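Local coordinates for protein acetyltransferase, GNAT family (Streptococcus pneumoniae, PDB 2I79) that binds acetyl coenzyme A and probably transfers its acetyl group to an amino group of an acceptor substrate, at residues A[19-23]-A[38-43]; A[56-60]-A[114-120]; A[144-150]-A[163-169]. All coordinates share one frame; numbering follows the deposited sequence.

Contact 1: residues A[19-23]-A[38-43]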
loop_
_atom_site.group_PDB
_atom_site.type_symbol
_atom_site.label_atom_id
_atom_site.label_comp_id
_atom_site.label_asym_id
_atom_site.label_seq_id
_atom_site.Cartn_x
_atom_site.Cartn_y
_atom_site.Cartn_z
ATOM N N VAL A 19 6.856 -20.456 -4.101
ATOM C CA VAL A 19 6.820 -20.394 -2.637
ATOM C C VAL A 19 8.211 -20.712 -2.087
ATOM O O VAL A 19 8.720 -20.039 -1.194
ATOM C CB VAL A 19 5.729 -21.345 -1.990
ATOM C CG1 VAL A 19 5.966 -21.494 -0.451
ATOM C CG2 VAL A 19 4.316 -20.852 -2.245
ATOM N N ALA A 20 8.836 -21.746 -2.646
ATOM C CA ALA A 20 10.156 -22.190 -2.213
ATOM C C ALA A 20 11.210 -21.084 -2.381
ATOM O O ALA A 20 12.017 -20.783 -1.458
ATOM C CB ALA A 20 10.544 -23.439 -2.990
ATOM N N PHE A 21 11.199 -20.459 -3.561
ATOM C CA PHE A 21 12.116 -19.363 -3.860
ATOM C C PHE A 21 11.901 -18.170 -2.930
ATOM O O PHE A 21 12.864 -17.539 -2.454
ATOM C CB PHE A 21 11.953 -18.931 -5.320
ATOM C CG PHE A 21 12.752 -17.719 -5.664
ATOM C CD1 PHE A 21 14.149 -17.795 -5.764
ATOM C CD2 PHE A 21 12.140 -16.494 -5.829
ATOM C CE1 PHE A 21 14.882 -16.679 -6.045
ATOM C CE2 PHE A 21 12.897 -15.370 -6.100
ATOM C CZ PHE A 21 14.257 -15.473 -6.214
ATOM N N LEU A 22 10.641 -17.837 -2.651
ATOM C CA LEU A 22 10.387 -16.645 -1.841
ATOM C C LEU A 22 10.799 -16.901 -0.398
ATOM O O LEU A 22 11.296 -16.031 0.255
ATOM C CB LEU A 22 8.943 -16.186 -1.962
ATOM C CG LEU A 22 8.614 -15.528 -3.311
ATOM C CD1 LEU A 22 7.115 -15.576 -3.599
ATOM C CD2 LEU A 22 9.153 -14.067 -3.362
ATOM N N ASN A 23 10.627 -18.126 0.067
ATOM C CA ASN A 23 11.117 -18.517 1.392
ATOM C C ASN A 23 12.642 -18.469 1.457
ATOM O O ASN A 23 13.219 -18.020 2.464
ATOM C CB ASN A 23 10.615 -19.916 1.762
ATOM C CG ASN A 23 9.190 -19.919 2.273
ATOM O OD1 ASN A 23 8.418 -20.888 2.076
ATOM N ND2 ASN A 23 8.832 -18.857 2.948
ATOM N N GLY A 38 9.223 -16.041 6.555
ATOM C CA GLY A 38 8.981 -16.449 5.189
ATOM C C GLY A 38 7.725 -15.866 4.580
ATOM O O GLY A 38 7.122 -14.954 5.117
ATOM N N ILE A 39 7.334 -16.415 3.439
ATOM C CA ILE A 39 6.258 -15.867 2.635
ATOM C C ILE A 39 4.860 -16.110 3.235
ATOM O O ILE A 39 3.920 -15.384 2.908
ATOM C CB ILE A 39 6.368 -16.382 1.171
ATOM C CG1 ILE A 39 5.487 -15.554 0.215
ATOM C CG2 ILE A 39 6.074 -17.869 1.094
ATOM C CD1 ILE A 39 6.063 -14.146 -0.104
ATOM N N LEU A 40 4.722 -17.109 4.106
ATOM C CA LEU A 40 3.476 -17.331 4.863
ATOM C C LEU A 40 2.264 -17.781 3.982
ATOM O O LEU A 40 1.092 -17.568 4.334
ATOM C CB LEU A 40 3.139 -16.095 5.704
ATOM C CG LEU A 40 4.236 -15.736 6.712
ATOM C CD1 LEU A 40 4.024 -14.345 7.279
ATOM C CD2 LEU A 40 4.335 -16.793 7.824
ATOM N N LEU A 41 2.577 -18.407 2.851
ATOM C CA LEU A 41 1.593 -18.872 1.885
ATOM C C LEU A 41 1.937 -20.302 1.534
ATOM O O LEU A 41 3.089 -20.616 1.260
ATOM C CB LEU A 41 1.642 -18.024 0.615
ATOM C CG LEU A 41 1.001 -16.641 0.569
ATOM C CD1 LEU A 41 1.190 -16.036 -0.825
ATOM C CD2 LEU A 41 -0.473 -16.682 0.912
ATOM N N THR A 42 0.938 -21.175 1.551
ATOM C CA THR A 42 1.095 -22.546 1.087
ATOM C C THR A 42 1.141 -22.551 -0.456
ATOM O O THR A 42 0.725 -21.577 -1.097
ATOM C CB THR A 42 -0.131 -23.396 1.502
ATOM O OG1 THR A 42 -1.269 -22.849 0.842
ATOM C CG2 THR A 42 -0.334 -23.356 2.994
ATOM N N SER A 43 1.592 -23.657 -1.041
ATOM C CA SER A 43 1.609 -23.792 -2.500
ATOM C C SER A 43 0.213 -23.568 -3.081
ATOM O O SER A 43 0.052 -22.974 -4.155
ATOM C CB SER A 43 2.134 -25.167 -2.928
ATOM O OG SER A 43 3.507 -25.321 -2.604
#

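Contact 2: residues A[56-60]-A[114-120]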
loop_
_atom_site.group_PDB
_atom_site.type_symbol
_atom_site.label_atom_id
_atom_site.label_comp_id
_atom_site.label_asym_id
_atom_site.label_seq_id
_atom_site.Cartn_x
_atom_site.Cartn_y
_atom_site.Cartn_z
ATOM N N SER A 56 -5.523 -10.641 -14.528
ATOM C CA SER A 56 -5.696 -9.208 -14.267
ATOM C C SER A 56 -4.930 -8.451 -15.339
ATOM O O SER A 56 -3.818 -8.841 -15.709
ATOM C CB SER A 56 -5.131 -8.875 -12.873
ATOM O OG SER A 56 -5.029 -7.484 -12.642
ATOM N N ASP A 57 -5.494 -7.363 -15.838
ATOM C CA ASP A 57 -4.854 -6.665 -16.944
ATOM C C ASP A 57 -3.870 -5.567 -16.507
ATOM O O ASP A 57 -3.182 -5.013 -17.337
ATOM C CB ASP A 57 -5.893 -6.125 -17.946
ATOM C CG ASP A 57 -7.048 -5.406 -17.277
ATOM O OD1 ASP A 57 -6.847 -4.807 -16.182
ATOM O OD2 ASP A 57 -8.176 -5.446 -17.854
ATOM N N ASN A 58 -3.822 -5.249 -15.218
ATOM C CA ASN A 58 -2.910 -4.221 -14.716
ATOM C C ASN A 58 -1.937 -4.774 -13.658
ATOM O O ASN A 58 -1.245 -4.028 -12.973
ATOM C CB ASN A 58 -3.686 -2.974 -14.230
ATOM C CG ASN A 58 -4.436 -3.179 -12.898
ATOM O OD1 ASN A 58 -4.685 -4.290 -12.444
ATOM N ND2 ASN A 58 -4.826 -2.080 -12.295
ATOM N N GLN A 59 -1.875 -6.097 -13.557
ATOM C CA GLN A 59 -0.943 -6.738 -12.681
ATOM C C GLN A 59 -0.178 -7.838 -13.427
ATOM O O GLN A 59 -0.645 -8.330 -14.460
ATOM C CB GLN A 59 -1.672 -7.308 -11.473
ATOM C CG GLN A 59 -2.431 -6.277 -10.637
ATOM C CD GLN A 59 -3.152 -6.905 -9.472
ATOM O OE1 GLN A 59 -4.215 -7.526 -9.640
ATOM N NE2 GLN A 59 -2.596 -6.760 -8.289
ATOM N N ILE A 60 0.997 -8.207 -12.904
ATOM C CA ILE A 60 1.804 -9.286 -13.471
ATOM C C ILE A 60 2.878 -9.801 -12.520
ATOM O O ILE A 60 3.443 -9.043 -11.733
ATOM C CB ILE A 60 2.472 -8.854 -14.803
ATOM C CG1 ILE A 60 2.964 -10.085 -15.584
ATOM C CG2 ILE A 60 3.604 -7.900 -14.561
ATOM C CD1 ILE A 60 2.986 -9.882 -17.108
ATOM N N TRP A 114 6.237 -4.494 -20.252
ATOM C CA TRP A 114 4.881 -4.997 -20.089
ATOM C C TRP A 114 3.971 -3.857 -19.602
ATOM O O TRP A 114 2.869 -3.670 -20.118
ATOM C CB TRP A 114 4.831 -6.197 -19.127
ATOM C CG TRP A 114 3.432 -6.734 -18.955
ATOM C CD1 TRP A 114 2.824 -7.696 -19.712
ATOM C CD2 TRP A 114 2.446 -6.296 -18.004
ATOM N NE1 TRP A 114 1.535 -7.886 -19.293
ATOM C CE2 TRP A 114 1.274 -7.038 -18.250
ATOM C CE3 TRP A 114 2.437 -5.346 -16.975
ATOM C CZ2 TRP A 114 0.120 -6.879 -17.489
ATOM C CZ3 TRP A 114 1.291 -5.185 -16.236
ATOM C CH2 TRP A 114 0.149 -5.945 -16.495
ATOM N N ALA A 115 4.441 -3.083 -18.627
ATOM C CA ALA A 115 3.621 -2.042 -18.037
ATOM C C ALA A 115 3.241 -1.015 -19.100
ATOM O O ALA A 115 2.095 -0.595 -19.182
ATOM C CB ALA A 115 4.347 -1.388 -16.866
ATOM N N GLN A 116 4.217 -0.637 -19.917
ATOM C CA GLN A 116 4.003 0.236 -21.077
ATOM C C GLN A 116 2.958 -0.315 -22.055
ATOM O O GLN A 116 2.053 0.406 -22.484
ATOM C CB GLN A 116 5.341 0.483 -21.807
ATOM C CG GLN A 116 6.313 1.383 -21.029
ATOM C CD GLN A 116 7.749 1.385 -21.566
ATOM O OE1 GLN A 116 8.166 0.494 -22.317
ATOM N NE2 GLN A 116 8.517 2.383 -21.160
ATOM N N ALA A 117 3.049 -1.595 -22.386
ATOM C CA ALA A 117 2.151 -2.170 -23.373
ATOM C C ALA A 117 0.710 -2.352 -22.856
ATOM O O ALA A 117 -0.238 -2.369 -23.650
ATOM C CB ALA A 117 2.717 -3.487 -23.880
ATOM N N SER A 118 0.541 -2.470 -21.538
ATOM C CA SER A 118 -0.754 -2.809 -20.937
ATOM C C SER A 118 -1.880 -1.832 -21.280
ATOM O O SER A 118 -3.061 -2.213 -21.274
ATOM C CB SER A 118 -0.634 -2.914 -19.414
ATOM O OG SER A 118 -0.531 -1.630 -18.824
ATOM N N GLY A 119 -1.531 -0.574 -21.537
ATOM C CA GLY A 119 -2.525 0.450 -21.840
ATOM C C GLY A 119 -3.285 0.962 -20.627
ATOM O O GLY A 119 -4.178 1.793 -20.764
ATOM N N ILE A 120 -2.921 0.483 -19.437
ATOM C CA ILE A 120 -3.626 0.827 -18.194
ATOM C C ILE A 120 -2.651 1.494 -17.221
ATOM O O ILE A 120 -2.953 2.536 -16.644
ATOM C CB ILE A 120 -4.252 -0.420 -17.537
ATOM C CG1 ILE A 120 -5.089 -1.203 -18.567
ATOM C CG2 ILE A 120 -5.133 -0.029 -16.310
ATOM C CD1 ILE A 120 -5.441 -2.652 -18.166
#

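Contact 3: residues A[144-150]-A[163-169]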
loop_
_atom_site.group_PDB
_atom_site.type_symbol
_atom_site.label_atom_id
_atom_site.label_comp_id
_atom_site.label_asym_id
_atom_site.label_seq_id
_atom_site.Cartn_x
_atom_site.Cartn_y
_atom_site.Cartn_z
ATOM N N PHE A 144 13.649 5.468 -12.631
ATOM C CA PHE A 144 12.950 5.787 -11.399
ATOM C C PHE A 144 13.652 6.933 -10.686
ATOM O O PHE A 144 14.851 6.922 -10.555
ATOM C CB PHE A 144 12.909 4.576 -10.477
ATOM C CG PHE A 144 11.897 3.539 -10.881
ATOM C CD1 PHE A 144 10.680 3.427 -10.211
ATOM C CD2 PHE A 144 12.166 2.670 -11.926
ATOM C CE1 PHE A 144 9.761 2.480 -10.572
ATOM C CE2 PHE A 144 11.245 1.744 -12.304
ATOM C CZ PHE A 144 10.028 1.637 -11.618
ATOM N N VAL A 145 12.883 7.885 -10.167
ATOM C CA VAL A 145 13.442 9.014 -9.434
ATOM C C VAL A 145 12.959 8.967 -7.980
ATOM O O VAL A 145 11.892 8.409 -7.691
ATOM C CB VAL A 145 13.021 10.316 -10.102
ATOM C CG1 VAL A 145 13.469 10.303 -11.587
ATOM C CG2 VAL A 145 11.532 10.510 -9.995
ATOM N N ILE A 146 13.742 9.534 -7.081
ATOM C CA ILE A 146 13.383 9.612 -5.680
ATOM C C ILE A 146 12.420 10.785 -5.490
ATOM O O ILE A 146 12.722 11.912 -5.833
ATOM C CB ILE A 146 14.636 9.742 -4.755
ATOM C CG1 ILE A 146 15.468 8.457 -4.854
ATOM C CG2 ILE A 146 14.207 10.016 -3.321
ATOM C CD1 ILE A 146 16.859 8.561 -4.401
ATOM N N GLU A 147 11.256 10.487 -4.947
ATOM C CA GLU A 147 10.167 11.445 -4.801
ATOM C C GLU A 147 9.952 11.860 -3.366
ATOM O O GLU A 147 9.053 12.649 -3.077
ATOM C CB GLU A 147 8.880 10.786 -5.308
ATOM C CG GLU A 147 8.953 10.532 -6.796
ATOM C CD GLU A 147 7.902 9.584 -7.299
ATOM O OE1 GLU A 147 7.498 8.665 -6.540
ATOM O OE2 GLU A 147 7.480 9.775 -8.468
ATOM N N GLY A 148 10.745 11.297 -2.462
ATOM C CA GLY A 148 10.525 11.511 -1.044
ATOM C C GLY A 148 11.252 10.506 -0.182
ATOM O O GLY A 148 11.876 9.569 -0.677
ATOM N N SER A 149 11.154 10.703 1.124
ATOM C CA SER A 149 11.706 9.746 2.067
ATOM C C SER A 149 10.913 9.794 3.353
ATOM O O SER A 149 10.300 10.834 3.685
ATOM C CB SER A 149 13.197 9.990 2.315
ATOM O OG SER A 149 13.397 11.101 3.140
ATOM N N GLN A 150 10.877 8.639 4.028
ATOM C CA GLN A 150 9.997 8.400 5.164
ATOM C C GLN A 150 10.806 7.773 6.310
ATOM O O GLN A 150 11.439 6.717 6.191
ATOM C CB GLN A 150 8.782 7.533 4.755
ATOM C CG GLN A 150 7.829 8.302 3.809
ATOM C CD GLN A 150 6.640 7.531 3.338
ATOM O OE1 GLN A 150 6.718 6.340 3.127
ATOM N NE2 GLN A 150 5.517 8.217 3.161
ATOM N N ASP A 163 15.008 4.580 7.517
ATOM C CA ASP A 163 14.317 5.337 6.476
ATOM C C ASP A 163 14.206 4.574 5.164
ATOM O O ASP A 163 15.059 3.739 4.811
ATOM C CB ASP A 163 15.051 6.662 6.159
ATOM C CG ASP A 163 15.020 7.675 7.314
ATOM O OD1 ASP A 163 15.184 7.296 8.481
ATOM O OD2 ASP A 163 14.853 8.881 7.049
ATOM N N VAL A 164 13.171 4.945 4.420
ATOM C CA VAL A 164 12.927 4.481 3.056
ATOM C C VAL A 164 12.812 5.656 2.075
ATOM O O VAL A 164 12.383 6.731 2.438
ATOM C CB VAL A 164 11.677 3.587 2.968
ATOM C CG1 VAL A 164 11.871 2.344 3.838
ATOM C CG2 VAL A 164 10.356 4.325 3.353
ATOM N N TYR A 165 13.208 5.424 0.831
ATOM C CA TYR A 165 12.897 6.316 -0.263
ATOM C C TYR A 165 11.594 5.866 -0.890
ATOM O O TYR A 165 11.330 4.685 -1.034
ATOM C CB TYR A 165 13.997 6.292 -1.335
ATOM C CG TYR A 165 15.291 7.035 -0.949
ATOM C CD1 TYR A 165 15.249 8.365 -0.489
ATOM C CD2 TYR A 165 16.536 6.421 -1.076
ATOM C CE1 TYR A 165 16.427 9.056 -0.148
ATOM C CE2 TYR A 165 17.718 7.089 -0.755
ATOM C CZ TYR A 165 17.655 8.419 -0.280
ATOM O OH TYR A 165 18.808 9.111 0.052
ATOM N N LEU A 166 10.787 6.842 -1.253
ATOM C CA LEU A 166 9.712 6.692 -2.227
ATOM C C LEU A 166 10.278 6.899 -3.630
ATOM O O LEU A 166 10.904 7.944 -3.893
ATOM C CB LEU A 166 8.691 7.808 -1.988
ATOM C CG LEU A 166 8.041 7.936 -0.615
ATOM C CD1 LEU A 166 7.369 9.340 -0.516
ATOM C CD2 LEU A 166 7.051 6.789 -0.456
ATOM N N MET A 167 10.103 5.915 -4.511
ATOM C CA MET A 167 10.652 6.005 -5.869
ATOM C C MET A 167 9.545 5.770 -6.911
ATOM O O MET A 167 8.638 4.936 -6.715
ATOM C CB MET A 167 11.752 4.971 -6.070
ATOM C CG MET A 167 12.954 5.055 -5.092
ATOM S SD MET A 167 14.425 4.162 -5.646
ATOM C CE MET A 167 14.808 5.133 -7.090
ATOM N N GLY A 168 9.614 6.494 -8.023
ATOM C CA GLY A 168 8.554 6.429 -9.032
ATOM C C GLY A 168 9.002 6.638 -10.461
ATOM O O GLY A 168 10.042 7.229 -10.688
ATOM N N LYS A 169 8.211 6.124 -11.412
ATOM C CA LYS A 169 8.440 6.278 -12.847
ATOM C C LYS A 169 7.123 6.421 -13.601
ATOM O O LYS A 169 6.184 5.619 -13.389
ATOM C CB LYS A 169 9.201 5.072 -13.377
ATOM C CG LYS A 169 9.605 5.183 -14.847
ATOM C CD LYS A 169 10.032 3.843 -15.404
ATOM C CE LYS A 169 10.378 3.946 -16.879
ATOM N NZ LYS A 169 11.697 4.589 -17.099
#

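Contact 1: residues A[19-23]-A[38-43]
Ile39 turns CG1 opposite its backbone N (chi1 -165°), and a bend at chi2 (75°) then swings CD1 onto Leu22. The same chi1 drops CG2 between the backbone N and the carbonyl carbon, where it meets Val19 and Asn23. One branched side chain is therefore received by three residues spaced along a single face of helix 15-26. Val19 points at the loop, and with chi1 166° both of its methyls touch it, Val19 CG1 lying 3.9 Å from Ile39 CG2. Val19 CG1 is also 3.5 Å from Leu41 O and CG2 3.7 Å from it, so both methyls rest against the one carbonyl oxygen. Val19 CG2 also reaches the start of the next helix, 4.0 Å from Ser43 CA. Leu22 is the buried partner, its CD1 3.9 Å from Ile39 CD1. At the other end the carboxamide of Asn23 crosses the Ile39 side chain at about a right angle, Asn23 CG standing 3.9 Å from Ile39 CG2, and beside it Gly38 passes with a positive phi. Met46 of helix 43-55 packs on Val19, Leu22 and Leu41, adding a third element to the apolar cluster. Arg81 of the second subunit donates a hydrogen bond to Gly38 O, which brings the dimer partner up to this loop. Thr42 turns away from helix 15-26, and its OG1 accepts from Glu45 N as the N-cap of helix 43-55. In GNAT enzymes this is the region between the first two helices, a connecting loop laid across helix 15-26 and ended by a capped helix start.

Contact 2: residues A[56-60]-A[114-120]
Trp114 and Ile60 make the tight half of this contact. The indole leaves helix 103-117 with CG opposite its backbone N (chi1 -180°), and Ile60 lies along one face of it, the two side chains running in opposite directions. Ile60 CD1 sits 3.3 Å from the centroid of the five-membered ring of Trp114 and only 12° off its normal, a close CH-pi contact. The other branch, Ile60 CG2, lies above the six-membered ring on that same face, 3.7 Å from Trp114 CE3. Toward the far end of the indole the backbone of 56-60 crowds in: Gln59 O approaches Trp114 CH2 obliquely at 3.2 Å, while Asn58 C meets the edge of the ring system near its plane. Ser118 CB stands over the opposite face, offset toward the rim, so the indole is sandwiched. Ile60 opens strand 60-66 and pairs through its backbone with Ile76, whose side chain also touches Trp114. Through Trp114 the C-terminal end of helix 103-117 packs on the sheet; in GNAT proteins this helix follows the pyrophosphate-binding turn, which lies at its other end. Ser118 shapes the helix exit: its OG donates to Ala115 O at 2.8 Å and accepts from Ile120 N, an ST turn, and Gly119 leaves the helix with positive phi. Beyond that turn the contact narrows to one side chain, partly exposed Ile120, against exposed Asp57 and Asn58 CB. Ile120 CG2 rests 3.9 Å from Asn58 CB, and Ile120 CD1 runs up against the carboxylate of Asp57, 3.2 Å from Asp57 OD1, an apolar methyl beside a charged group at the solvent side. Asn58, by contrast, is buried, and its ND2 hydrogen-bonds Arg85 O.

Contact 3: residues A[144-150]-A[163-169]
The C-terminal beta hairpin of the GNAT fold pairs strand 145-156 with strand 160-170, and at its start Phe144 presents one ring face to Lys169. Lys169 CB stands over the centre of that ring, a CH-pi contact 3.7 Å from the centroid, and NZ runs on to His142 O. Val145 and Gly168 exchange two backbone bonds, Val145 N to Gly168 O and Gly168 N to Val145 O, each 3.0 Å. A beta bulge sets Glu147 and Gly148 opposite Leu166: Glu147 N reaches Leu166 O almost straight (175°), whereas Leu166 N approaches Gly148 O from well above the carbonyl plane. Regular pairing resumes with Ser149 opposite Tyr165, and Gln150 and Val164 form the next hydrogen-bonded pair. Ile146 CD1 lies over the centre of the Tyr165 ring, a CH-pi contact 3.9 Å from the centroid. On the reverse face Leu166 CD2 lies 3.6 Å from Gln150 OE1. Glu147 forms a salt bridge with Arg123 of its own chain and, through OE1, a hydrogen bond with Gln150 NE2 of the second subunit. Leu166 packs on Leu166 of that subunit, and Glu147 and Ser149 add backbone hydrogen bonds to it, making this bulged hairpin part of the dimer interface.

In the fold
Contact 1, contact 2 and contact 3 follow one another along the chain. Contact 2 and contact 3 come nearest, about 5 Å between closest atoms without touching; strand 123-129, which follows 114-120, pairs with 163-169. Contact 1 lies on the opposite side of the chain's centre from contact 3, their own centres about 28 Å apart, yet both touch the second subunit, whereas contact 2 does not. Helix 43-55 joins contact 1 to contact 2. Bound acetyl coenzyme A is about 8 Å from the side chain of Met167, about 9 Å from that of Leu22 and about 13 Å from that of Ile60, so contacts 1 and 3 lie nearer the cofactor than contact 2.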